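Local coordinates for amino acid amide racemase (Ochrobactrum anthropi, PDB 6GIO), which binds pyridoxal-5'-phosphate and belongs to the class-III aminotransferase family of pyridoxal-phosphate enzymes, built as two copies of one chain, at residues L45-S50 and A384-V389; G327-R332 and P407-A412; I353-V358 and L396-P401; R364-V369 and G390-V395. One frame throughout, in Å; residues are numbered along the deposited sequence.

Contacts 1 and 3 are the buried ones, and both belong to one mixed sheet: strand 384-389 pairs with 43-46 in contact 1, strand 395-398 pairs with 352-357 in contact 3, and 384-389 and 395-398 are themselves neighbours. Backbone hydrogen bonds hold both. Contact 2, farther out, joins two helices through apolar side chains and a charged pair of uncertain geometry on its more exposed side; it touches the sheet through Leu45, Leu47, Ile353 and Phe398. Contact 4 joins two loops at the end of the sheet, with van der Waals contacts and no hydrogen bond across it, but is tied to contact 3 through Asn394 and Leu357. Contact 1 alone reaches the second subunit.

Contact 1: L45-S50 and A384-V389; sequences LDLSGS and AAFTYV
Ala385 is held at both ends by the chain of 45-47. Its N-H gives a nearly linear bond (170°) to Leu45 O at 3.0 Å, while its own carbonyl O takes a weak, bent bond from Leu47 N at 3.1 Å. This is parallel pairing, and it brings Ala384 CA within 3.4 Å of Leu45 O, a CA-H...O contact. Just past the strand, Leu47 turns toward 384-389, with CG anti to the carbonyl carbon (chi1 -54°), and its CD1 meets Ala384 CB at 3.9 Å; Leu47 CB lies loosely against Phe386 CB. On the face shared with Ala385, Asp46 OD1 comes 3.9 Å from Ala385 CB.

That carboxylate organises the next shell. Ser48 OG gives a short bond, 2.5 Å, to the syn lone pair of Asp46 OD1, and Ser48 N meets the same oxygen from above the carboxylate plane, 65° out of it. The other oxygen, OD2, is hydrogen-bonded to Tyr58 OH; bonds on both oxygens would restrict rotation of the carboxylate. Ser48 OG also bonds Tyr82 OH of the second subunit, so the network reaches the dimer interface. The bond from Ser48 N to Asp46 OD1 defines an Asx turn at the end of strand 43-46, where the chain leaves its parallel pairing with 384-389.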
loop_
_atom_site.group_PDB
_atom_site.type_symbol
_atom_site.label_atom_id
_atom_site.label_comp_id
_atom_site.label_asym_id
_atom_site.label_seq_id
_atom_site.Cartn_x
_atom_site.Cartn_y
_atom_site.Cartn_z
ATOM N N LEU C 45 -18.955 19.575 8.101
ATOM C CA LEU C 45 -19.426 18.299 8.641
ATOM C C LEU C 45 -19.047 17.161 7.680
ATOM O O LEU C 45 -19.389 17.199 6.512
ATOM C CB LEU C 45 -20.938 18.342 8.891
ATOM C CG LEU C 45 -21.538 17.018 9.407
ATOM C CD1 LEU C 45 -20.888 16.528 10.696
ATOM C CD2 LEU C 45 -23.045 17.122 9.615
ATOM N N ASP C 46 -18.346 16.141 8.175
ATOM C CA ASP C 46 -17.870 15.101 7.293
ATOM C C ASP C 46 -18.823 13.932 7.244
ATOM O O ASP C 46 -18.802 13.065 8.102
ATOM C CB ASP C 46 -16.456 14.612 7.631
ATOM C CG ASP C 46 -15.905 13.633 6.546
ATOM O OD1 ASP C 46 -16.270 13.829 5.353
ATOM O OD2 ASP C 46 -15.131 12.688 6.884
ATOM N N LEU C 47 -19.600 13.881 6.169
ATOM C CA LEU C 47 -20.456 12.724 5.895
ATOM C C LEU C 47 -19.784 11.696 4.977
ATOM O O LEU C 47 -20.322 10.615 4.748
ATOM C CB LEU C 47 -21.743 13.219 5.278
ATOM C CG LEU C 47 -22.461 14.298 6.089
ATOM C CD1 LEU C 47 -23.627 14.872 5.293
ATOM C CD2 LEU C 47 -22.926 13.713 7.411
ATOM N N SER C 48 -18.604 12.033 4.477
ATOM C CA SER C 48 -17.805 11.120 3.674
ATOM C C SER C 48 -16.944 10.118 4.437
ATOM O O SER C 48 -16.603 9.090 3.867
ATOM C CB SER C 48 -16.912 11.910 2.713
ATOM O OG SER C 48 -15.743 12.387 3.332
ATOM N N GLY C 49 -16.583 10.420 5.692
ATOM C CA GLY C 49 -15.590 9.647 6.434
ATOM C C GLY C 49 -14.283 9.422 5.661
ATOM O O GLY C 49 -13.610 8.381 5.850
ATOM N N SER C 50 -13.912 10.401 4.816
ATOM C CA SER C 50 -12.804 10.280 3.876
ATOM C C SER C 50 -12.911 8.942 3.088
ATOM O O SER C 50 -11.897 8.336 2.755
ATOM C CB SER C 50 -11.442 10.442 4.579
ATOM O OG SER C 50 -11.170 11.798 4.944
ATOM N N ALA C 384 -21.296 20.681 4.324
ATOM C CA ALA C 384 -21.201 19.211 4.412
ATOM C C ALA C 384 -20.407 18.623 3.251
ATOM O O ALA C 384 -20.561 19.054 2.085
ATOM C CB ALA C 384 -22.565 18.578 4.470
ATOM N N ALA C 385 -19.557 17.643 3.586
ATOM C CA ALA C 385 -18.730 16.947 2.612
ATOM C C ALA C 385 -19.291 15.551 2.314
ATOM O O ALA C 385 -19.358 14.684 3.216
ATOM C CB ALA C 385 -17.291 16.842 3.099
ATOM N N PHE C 386 -19.667 15.313 1.055
ATOM C CA PHE C 386 -20.083 13.947 0.672
ATOM C C PHE C 386 -19.726 13.686 -0.767
ATOM O O PHE C 386 -19.104 14.543 -1.419
ATOM C CB PHE C 386 -21.563 13.655 1.021
ATOM C CG PHE C 386 -22.542 14.702 0.543
ATOM C CD1 PHE C 386 -22.685 15.918 1.226
ATOM C CD2 PHE C 386 -23.364 14.458 -0.554
ATOM C CE1 PHE C 386 -23.587 16.883 0.798
ATOM C CE2 PHE C 386 -24.273 15.422 -0.991
ATOM C CZ PHE C 386 -24.374 16.636 -0.322
ATOM N N THR C 387 -20.088 12.497 -1.265
ATOM C CA THR C 387 -19.641 12.052 -2.598
ATOM C C THR C 387 -20.773 11.377 -3.321
ATOM O O THR C 387 -21.858 11.267 -2.782
ATOM C CB THR C 387 -18.468 11.070 -2.490
ATOM O OG1 THR C 387 -18.897 9.894 -1.797
ATOM C CG2 THR C 387 -17.325 11.699 -1.729
ATOM N N TYR C 388 -20.530 10.927 -4.552
ATOM C CA TYR C 388 -21.441 9.978 -5.174
ATOM C C TYR C 388 -20.749 8.734 -5.736
ATOM O O TYR C 388 -19.559 8.733 -6.056
ATOM C CB TYR C 388 -22.259 10.624 -6.276
ATOM C CG TYR C 388 -21.450 11.268 -7.365
ATOM C CD1 TYR C 388 -20.951 10.542 -8.434
ATOM C CD2 TYR C 388 -21.204 12.627 -7.323
ATOM C CE1 TYR C 388 -20.228 11.163 -9.447
ATOM C CE2 TYR C 388 -20.497 13.251 -8.314
ATOM C CZ TYR C 388 -20.013 12.530 -9.371
ATOM O OH TYR C 388 -19.314 13.234 -10.321
ATOM N N VAL C 389 -21.541 7.687 -5.864
ATOM C CA VAL C 389 -21.076 6.430 -6.392
ATOM C C VAL C 389 -22.078 5.930 -7.400
ATOM O O VAL C 389 -23.006 6.655 -7.779
ATOM C CB VAL C 389 -20.858 5.406 -5.254
ATOM C CG1 VAL C 389 -19.758 5.928 -4.332
ATOM C CG2 VAL C 389 -22.146 5.106 -4.491
#

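Contact 2: G327-R332 and P407-A412; sequences GIFADR and PEIDEA
Ile409 projects its CG2 methyl onto helix 327-332, where it fills the hollow between Ile328 and Phe329. The methyl sits 3.6 Å from Phe329 CA and 3.8 Å from Phe329 CD1, and it touches Ile328 CG2 more loosely at 4.3 Å. With CG1 of Ile409 anti to the carbonyl carbon (chi1 -69°), CG2 is the branch directed across. Phe329 contributes the second contact: its CG is anti to the backbone N (chi1 -170°), and the ring reaches along helix 407-412 to the small side chain of Ala412, whose CB lies 3.8 Å from Phe329 CZ. Both methyls approach the ring obliquely, and the far end of the ring rests against that of Ala412.

At the more exposed side the bent chain of Arg332 carries its guanidinium to Asp410. The two form a salt bridge, although NH1 and OD1 are modelled too close together for its detail to be trusted.

The axes of segments 327-332 and 407-412 run 19° from parallel and approach to 9.9 Å. Beyond this layer lies the sheet: Ala412 packs on Leu47, Phe329 on Ile353 and Phe398, and Glu408 and Glu411 against Leu45 of strand 43-46.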
loop_
_atom_site.group_PDB
_atom_site.type_symbol
_atom_site.label_atom_id
_atom_site.label_comp_id
_atom_site.label_asym_id
_atom_site.label_seq_id
_atom_site.Cartn_x
_atom_site.Cartn_y
_atom_site.Cartn_z
ATOM N N GLY C 327 -30.379 4.366 11.281
ATOM C CA GLY C 327 -31.842 4.297 11.064
ATOM C C GLY C 327 -32.516 5.665 11.114
ATOM O O GLY C 327 -33.289 6.019 10.207
ATOM N N ILE C 328 -32.224 6.437 12.164
ATOM C CA ILE C 328 -32.681 7.848 12.239
ATOM C C ILE C 328 -32.266 8.662 11.000
ATOM O O ILE C 328 -33.096 9.362 10.396
ATOM C CB ILE C 328 -32.201 8.546 13.539
ATOM C CG1 ILE C 328 -32.750 7.801 14.781
ATOM C CG2 ILE C 328 -32.590 10.021 13.538
ATOM C CD1 ILE C 328 -31.971 8.074 16.054
ATOM N N PHE C 329 -30.988 8.560 10.602
ATOM C CA PHE C 329 -30.464 9.333 9.456
ATOM C C PHE C 329 -31.174 8.901 8.175
ATOM O O PHE C 329 -31.637 9.737 7.398
ATOM C CB PHE C 329 -28.937 9.143 9.312
ATOM C CG PHE C 329 -28.274 10.077 8.308
ATOM C CD1 PHE C 329 -28.915 11.217 7.818
ATOM C CD2 PHE C 329 -26.977 9.832 7.894
ATOM C CE1 PHE C 329 -28.295 12.059 6.911
ATOM C CE2 PHE C 329 -26.336 10.683 6.995
ATOM C CZ PHE C 329 -26.997 11.795 6.499
ATOM N N ALA C 330 -31.267 7.591 7.970
ATOM C CA ALA C 330 -31.902 7.044 6.773
ATOM C C ALA C 330 -33.365 7.533 6.657
ATOM O O ALA C 330 -33.826 7.914 5.578
ATOM C CB ALA C 330 -31.824 5.499 6.758
ATOM N N ASP C 331 -34.086 7.517 7.773
ATOM C CA ASP C 331 -35.494 7.926 7.779
ATOM C C ASP C 331 -35.678 9.402 7.482
ATOM O O ASP C 331 -36.567 9.733 6.702
ATOM C CB ASP C 331 -36.174 7.508 9.083
ATOM C CG ASP C 331 -36.380 6.011 9.154
ATOM O OD1 ASP C 331 -36.502 5.384 8.059
ATOM O OD2 ASP C 331 -36.439 5.465 10.281
ATOM N N ARG C 332 -34.814 10.265 8.026
ATOM C CA ARG C 332 -34.801 11.702 7.630
ATOM C C ARG C 332 -34.665 11.827 6.124
ATOM O O ARG C 332 -35.422 12.508 5.474
ATOM C CB ARG C 332 -33.679 12.498 8.321
ATOM C CG ARG C 332 -33.828 12.615 9.834
ATOM C CD ARG C 332 -34.957 13.563 10.275
ATOM N NE ARG C 332 -34.836 14.881 9.630
ATOM C CZ ARG C 332 -34.147 15.918 10.110
ATOM N NH1 ARG C 332 -33.534 15.828 11.278
ATOM N NH2 ARG C 332 -34.072 17.054 9.433
ATOM N N PRO C 407 -27.441 15.546 16.810
ATOM C CA PRO C 407 -27.536 16.894 16.227
ATOM C C PRO C 407 -26.913 17.014 14.857
ATOM O O PRO C 407 -27.391 17.793 14.028
ATOM C CB PRO C 407 -26.774 17.766 17.226
ATOM C CG PRO C 407 -26.960 17.034 18.532
ATOM C CD PRO C 407 -26.939 15.578 18.197
ATOM N N GLU C 408 -25.832 16.277 14.627
ATOM C CA GLU C 408 -25.192 16.289 13.322
ATOM C C GLU C 408 -26.063 15.589 12.272
ATOM O O GLU C 408 -26.078 15.982 11.108
ATOM C CB GLU C 408 -23.798 15.678 13.410
ATOM C CG GLU C 408 -22.804 16.589 14.081
ATOM C CD GLU C 408 -21.534 15.898 14.491
ATOM O OE1 GLU C 408 -21.504 14.649 14.579
ATOM O OE2 GLU C 408 -20.563 16.639 14.764
ATOM N N ILE C 409 -26.814 14.572 12.666
ATOM C CA ILE C 409 -27.782 13.976 11.735
ATOM C C ILE C 409 -28.804 15.007 11.250
ATOM O O ILE C 409 -29.072 15.056 10.051
ATOM C CB ILE C 409 -28.470 12.724 12.313
ATOM C CG1 ILE C 409 -27.453 11.597 12.428
ATOM C CG2 ILE C 409 -29.607 12.266 11.401
ATOM C CD1 ILE C 409 -27.914 10.401 13.238
ATOM N N ASP C 410 -29.356 15.843 12.150
ATOM C CA ASP C 410 -30.294 16.923 11.722
ATOM C C ASP C 410 -29.616 17.938 10.828
ATOM O O ASP C 410 -30.231 18.445 9.908
ATOM C CB ASP C 410 -30.901 17.749 12.899
ATOM C CG ASP C 410 -31.797 16.941 13.807
ATOM O OD1 ASP C 410 -32.418 15.967 13.333
ATOM O OD2 ASP C 410 -31.891 17.298 15.017
ATOM N N GLU C 411 -28.377 18.305 11.149
ATOM C CA GLU C 411 -27.639 19.280 10.340
ATOM C C GLU C 411 -27.375 18.726 8.933
ATOM O O GLU C 411 -27.428 19.459 7.914
ATOM C CB GLU C 411 -26.311 19.622 11.009
ATOM C CG GLU C 411 -25.500 20.629 10.234
ATOM C CD GLU C 411 -24.116 20.857 10.796
ATOM O OE1 GLU C 411 -23.695 20.127 11.728
ATOM O OE2 GLU C 411 -23.434 21.785 10.288
ATOM N N ALA C 412 -27.078 17.432 8.889
ATOM C CA ALA C 412 -26.856 16.738 7.623
ATOM C C ALA C 412 -28.091 16.710 6.720
ATOM O O ALA C 412 -28.043 17.052 5.528
ATOM C CB ALA C 412 -26.369 15.315 7.908
#

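Contact 3: I353-V358 and L396-P401; sequences IGVDLV and LEFMPP
Val355 lays its CG2 methyl at the edge of the Phe398 ring, in the ring plane and 3.7 Å from CE2. Two torsions make this meeting: Val355 has CG1 anti to its nitrogen (chi1 -178°), which leaves CG2 beside that nitrogen, and Phe398 holds CG anti to its carbonyl carbon (chi1 -60°). On the same face Leu396 and Leu357 cross at about a right angle, with Leu357 CD1 3.9 Å from Leu396 CD2, and Val355 CB stands 4.0 Å from Leu396 CB.

Beneath these side chains the strands run antiparallel. Ile353 and Phe398 exchange two backbone bonds, as do Val355 and Leu396; of the four, Leu396 N to Val355 O is the most bent, its donor tilted 32° from the carbonyl plane. Between these hydrogen-bonded pairs Gly354 faces Glu397, and Gly354 CA makes a CA-H...O contact of 3.3 Å with Leu396 O.

Glu397 points to the opposite face from Phe398, its chain extended toward a salt bridge with Lys241, a residue of the pyridoxal-5'-phosphate pocket; the side chain of Glu397 lies about 7 Å from the bound pyridoxal-5'-phosphate. One face of the pairing is therefore hydrocarbon, turned partly to helix 369-382, while the other carries a carboxylate whose charge is probably balanced at least in part by Lys241.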
loop_
_atom_site.group_PDB
_atom_site.type_symbol
_atom_site.label_atom_id
_atom_site.label_comp_id
_atom_site.label_asym_id
_atom_site.label_seq_id
_atom_site.Cartn_x
_atom_site.Cartn_y
_atom_site.Cartn_z
ATOM N N ILE C 353 -24.952 4.405 3.741
ATOM C CA ILE C 353 -26.204 4.856 3.205
ATOM C C ILE C 353 -26.041 5.446 1.840
ATOM O O ILE C 353 -25.171 6.289 1.635
ATOM C CB ILE C 353 -26.855 5.918 4.155
ATOM C CG1 ILE C 353 -27.249 5.236 5.457
ATOM C CG2 ILE C 353 -28.073 6.564 3.510
ATOM C CD1 ILE C 353 -27.351 6.193 6.641
ATOM N N GLY C 354 -26.912 5.012 0.928
ATOM C CA GLY C 354 -26.948 5.547 -0.436
ATOM C C GLY C 354 -28.275 6.194 -0.754
ATOM O O GLY C 354 -29.317 5.688 -0.358
ATOM N N VAL C 355 -28.223 7.303 -1.482
ATOM C CA VAL C 355 -29.420 7.951 -1.999
ATOM C C VAL C 355 -29.434 7.997 -3.527
ATOM O O VAL C 355 -28.685 8.745 -4.141
ATOM C CB VAL C 355 -29.550 9.390 -1.433
ATOM C CG1 VAL C 355 -30.837 10.048 -1.933
ATOM C CG2 VAL C 355 -29.542 9.361 0.086
ATOM N N ASP C 356 -30.319 7.216 -4.152
ATOM C CA ASP C 356 -30.330 7.052 -5.597
ATOM C C ASP C 356 -31.141 8.183 -6.295
ATOM O O ASP C 356 -32.360 8.296 -6.109
ATOM C CB ASP C 356 -30.924 5.680 -5.901
ATOM C CG ASP C 356 -30.686 5.264 -7.304
ATOM O OD1 ASP C 356 -30.950 6.089 -8.204
ATOM O OD2 ASP C 356 -30.177 4.142 -7.489
ATOM N N LEU C 357 -30.471 9.046 -7.041
ATOM C CA LEU C 357 -31.118 10.157 -7.688
ATOM C C LEU C 357 -31.630 9.745 -9.068
ATOM O O LEU C 357 -30.903 9.122 -9.853
ATOM C CB LEU C 357 -30.148 11.326 -7.853
ATOM C CG LEU C 357 -29.454 11.765 -6.584
ATOM C CD1 LEU C 357 -28.529 12.905 -6.868
ATOM C CD2 LEU C 357 -30.465 12.175 -5.525
ATOM N N VAL C 358 -32.885 10.069 -9.343
ATOM C CA VAL C 358 -33.536 9.651 -10.592
ATOM C C VAL C 358 -34.168 10.841 -11.316
ATOM O O VAL C 358 -34.746 11.709 -10.688
ATOM C CB VAL C 358 -34.609 8.605 -10.343
ATOM C CG1 VAL C 358 -34.006 7.314 -9.768
ATOM C CG2 VAL C 358 -35.706 9.137 -9.423
ATOM N N LEU C 396 -25.811 9.358 -4.198
ATOM C CA LEU C 396 -25.140 10.077 -3.149
ATOM C C LEU C 396 -24.711 9.052 -2.124
ATOM O O LEU C 396 -25.500 8.192 -1.733
ATOM C CB LEU C 396 -26.055 11.110 -2.499
ATOM C CG LEU C 396 -26.681 12.174 -3.398
ATOM C CD1 LEU C 396 -27.484 13.118 -2.553
ATOM C CD2 LEU C 396 -25.652 12.882 -4.233
ATOM N N GLU C 397 -23.452 9.148 -1.703
ATOM C CA GLU C 397 -22.871 8.257 -0.691
ATOM C C GLU C 397 -22.677 8.983 0.655
ATOM O O GLU C 397 -22.107 10.097 0.703
ATOM C CB GLU C 397 -21.497 7.737 -1.165
ATOM C CG GLU C 397 -20.753 6.994 -0.065
ATOM C CD GLU C 397 -19.543 6.234 -0.562
ATOM O OE1 GLU C 397 -18.410 6.698 -0.403
ATOM O OE2 GLU C 397 -19.728 5.142 -1.083
ATOM N N PHE C 398 -23.156 8.351 1.723
ATOM C CA PHE C 398 -22.982 8.845 3.097
ATOM C C PHE C 398 -22.329 7.746 3.920
ATOM O O PHE C 398 -22.940 6.685 4.200
ATOM C CB PHE C 398 -24.312 9.292 3.713
ATOM C CG PHE C 398 -24.982 10.403 2.940
ATOM C CD1 PHE C 398 -24.487 11.687 2.974
ATOM C CD2 PHE C 398 -26.057 10.145 2.138
ATOM C CE1 PHE C 398 -25.064 12.719 2.223
ATOM C CE2 PHE C 398 -26.647 11.167 1.391
ATOM C CZ PHE C 398 -26.155 12.460 1.432
ATOM N N MET C 399 -21.069 7.990 4.261
ATOM C CA MET C 399 -20.239 7.061 5.031
ATOM C C MET C 399 -19.640 7.826 6.189
ATOM O O MET C 399 -18.436 7.917 6.302
ATOM C CB MET C 399 -19.112 6.526 4.126
ATOM C CG MET C 399 -19.638 5.615 3.021
ATOM S SD MET C 399 -20.034 3.969 3.655
ATOM C CE MET C 399 -18.415 3.332 4.010
ATOM N N PRO C 400 -20.482 8.448 7.024
ATOM C CA PRO C 400 -19.880 9.323 8.035
ATOM C C PRO C 400 -19.125 8.527 9.110
ATOM O O PRO C 400 -19.374 7.316 9.273
ATOM C CB PRO C 400 -21.087 10.041 8.648
ATOM C CG PRO C 400 -22.263 9.142 8.405
ATOM C CD PRO C 400 -21.957 8.406 7.126
ATOM N N PRO C 401 -18.276 9.217 9.900
ATOM C CA PRO C 401 -17.696 8.585 11.087
ATOM C C PRO C 401 -18.788 7.957 11.968
ATOM O O PRO C 401 -19.924 8.486 12.062
ATOM C CB PRO C 401 -17.029 9.749 11.792
ATOM C CG PRO C 401 -16.745 10.738 10.712
ATOM C CD PRO C 401 -17.943 10.649 9.829
#

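Contact 4: R364-V369 and G390-V395; sequences REPAPV and GLNANV
Pro366 pushes its ring carbons against two asparagines of the opposite loop. CG comes 3.5 Å from Asn392 CB and also touches the carboxamide carbon of that residue, the two side chains meeting at a slant; CB, one atom further back, lies 3.7 Å from Asn394 ND2. Asn394 has its CG between the backbone N and the carbonyl carbon (chi1 71°), and the amide so placed touches Pro366 CB with its carbon and nitrogen, while ND2 gives a hydrogen bond to Leu357 O. Asn394 CB approaches Ala367 O at 3.8 Å.

The loop carrying these asparagines closes the hairpin between strands 384-389 and 395-398. It begins with a type I turn, Gly390 to Ala393, fastened by Ala393 N to Gly390 O at 3.1 Å. The opposing loop follows strand 352-357 and enters helix 369-382, with Pro368 at the N-cap, as part of the beta-alpha-beta connection leading to strand 384-389.

Ala393 follows in the left-handed region of backbone space (phi 58°) and directs its methyl at Val369 in the first turn of that helix, where Val369 CG2 meets Ala393 CB at 3.7 Å. Tyr388, from the hairpin's first strand, packs on both Val369 and Ala393.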
loop_
_atom_site.group_PDB
_atom_site.type_symbol
_atom_site.label_atom_id
_atom_site.label_comp_id
_atom_site.label_asym_id
_atom_site.label_seq_id
_atom_site.Cartn_x
_atom_site.Cartn_y
_atom_site.Cartn_z
ATOM N N ARG C 364 -37.086 5.246 -13.303
ATOM C CA ARG C 364 -35.880 5.136 -12.457
ATOM C C ARG C 364 -34.621 5.408 -13.256
ATOM O O ARG C 364 -33.487 5.031 -12.876
ATOM C CB ARG C 364 -35.843 3.776 -11.715
ATOM C CG ARG C 364 -36.932 3.703 -10.664
ATOM C CD ARG C 364 -36.905 2.391 -9.896
ATOM N NE ARG C 364 -37.900 2.385 -8.845
ATOM C CZ ARG C 364 -38.190 1.343 -8.072
ATOM N NH1 ARG C 364 -37.571 0.190 -8.224
ATOM N NH2 ARG C 364 -39.132 1.450 -7.139
ATOM N N GLU C 365 -34.800 6.106 -14.374
ATOM C CA GLU C 365 -33.686 6.609 -15.123
ATOM C C GLU C 365 -32.785 7.439 -14.173
ATOM O O GLU C 365 -33.266 8.341 -13.489
ATOM C CB GLU C 365 -34.168 7.470 -16.298
ATOM C CG GLU C 365 -33.072 7.934 -17.251
ATOM C CD GLU C 365 -32.404 6.790 -18.035
ATOM O OE1 GLU C 365 -32.851 5.606 -17.959
ATOM O OE2 GLU C 365 -31.400 7.074 -18.731
ATOM N N PRO C 366 -31.478 7.146 -14.155
ATOM C CA PRO C 366 -30.557 7.848 -13.258
ATOM C C PRO C 366 -30.538 9.344 -13.512
ATOM O O PRO C 366 -30.578 9.743 -14.642
ATOM C CB PRO C 366 -29.171 7.289 -13.627
ATOM C CG PRO C 366 -29.415 6.119 -14.543
ATOM C CD PRO C 366 -30.866 6.006 -14.863
ATOM N N ALA C 367 -30.402 10.170 -12.483
ATOM C CA ALA C 367 -30.239 11.611 -12.730
ATOM C C ALA C 367 -28.949 11.822 -13.452
ATOM O O ALA C 367 -28.022 11.010 -13.311
ATOM C CB ALA C 367 -30.258 12.414 -11.447
ATOM N N PRO C 368 -28.873 12.908 -14.244
ATOM C CA PRO C 368 -27.639 13.133 -14.951
ATOM C C PRO C 368 -26.547 13.499 -13.946
ATOM O O PRO C 368 -26.848 14.084 -12.891
ATOM C CB PRO C 368 -27.964 14.277 -15.932
ATOM C CG PRO C 368 -29.281 14.829 -15.539
ATOM C CD PRO C 368 -29.924 13.897 -14.554
ATOM N N VAL C 369 -25.312 13.111 -14.259
ATOM C CA VAL C 369 -24.165 13.281 -13.360
ATOM C C VAL C 369 -23.899 14.752 -13.037
ATOM O O VAL C 369 -23.424 15.068 -11.946
ATOM C CB VAL C 369 -22.879 12.612 -13.941
ATOM C CG1 VAL C 369 -22.466 13.245 -15.259
ATOM C CG2 VAL C 369 -21.709 12.691 -12.959
ATOM N N GLY C 390 -21.841 4.723 -7.903
ATOM C CA GLY C 390 -22.847 3.999 -8.691
ATOM C C GLY C 390 -22.428 3.806 -10.127
ATOM O O GLY C 390 -21.705 4.600 -10.685
ATOM N N LEU C 391 -22.907 2.746 -10.743
ATOM C CA LEU C 391 -22.595 2.505 -12.153
ATOM C C LEU C 391 -23.144 3.626 -13.056
ATOM O O LEU C 391 -22.677 3.767 -14.168
ATOM C CB LEU C 391 -23.141 1.141 -12.594
ATOM C CG LEU C 391 -22.594 -0.061 -11.793
ATOM C CD1 LEU C 391 -23.249 -1.376 -12.197
ATOM C CD2 LEU C 391 -21.086 -0.187 -11.889
ATOM N N ASN C 392 -24.127 4.414 -12.570
ATOM C CA ASN C 392 -24.651 5.552 -13.317
ATOM C C ASN C 392 -24.292 6.922 -12.719
ATOM O O ASN C 392 -24.846 7.924 -13.122
ATOM C CB ASN C 392 -26.162 5.374 -13.477
ATOM C CG ASN C 392 -26.512 4.090 -14.234
ATOM O OD1 ASN C 392 -26.286 4.013 -15.422
ATOM N ND2 ASN C 392 -27.048 3.088 -13.542
ATOM N N ALA C 393 -23.342 6.976 -11.775
ATOM C CA ALA C 393 -22.878 8.256 -11.246
ATOM C C ALA C 393 -23.996 9.127 -10.613
ATOM O O ALA C 393 -23.994 10.365 -10.752
ATOM C CB ALA C 393 -22.179 9.038 -12.334
ATOM N N ASN C 394 -24.939 8.469 -9.944
ATOM C CA ASN C 394 -26.160 9.114 -9.478
ATOM C C ASN C 394 -26.572 8.741 -8.032
ATOM O O ASN C 394 -27.675 9.060 -7.618
ATOM C CB ASN C 394 -27.272 8.712 -10.421
ATOM C CG ASN C 394 -27.656 7.273 -10.242
ATOM O OD1 ASN C 394 -26.792 6.380 -10.347
ATOM N ND2 ASN C 394 -28.945 7.025 -9.963
ATOM N N VAL C 395 -25.727 8.018 -7.290
ATOM C CA VAL C 395 -26.047 7.616 -5.917
ATOM C C VAL C 395 -25.179 8.456 -4.965
ATOM O O VAL C 395 -23.951 8.283 -4.931
ATOM C CB VAL C 395 -25.755 6.107 -5.639
ATOM C CG1 VAL C 395 -26.274 5.725 -4.267
ATOM C CG2 VAL C 395 -26.390 5.192 -6.648
#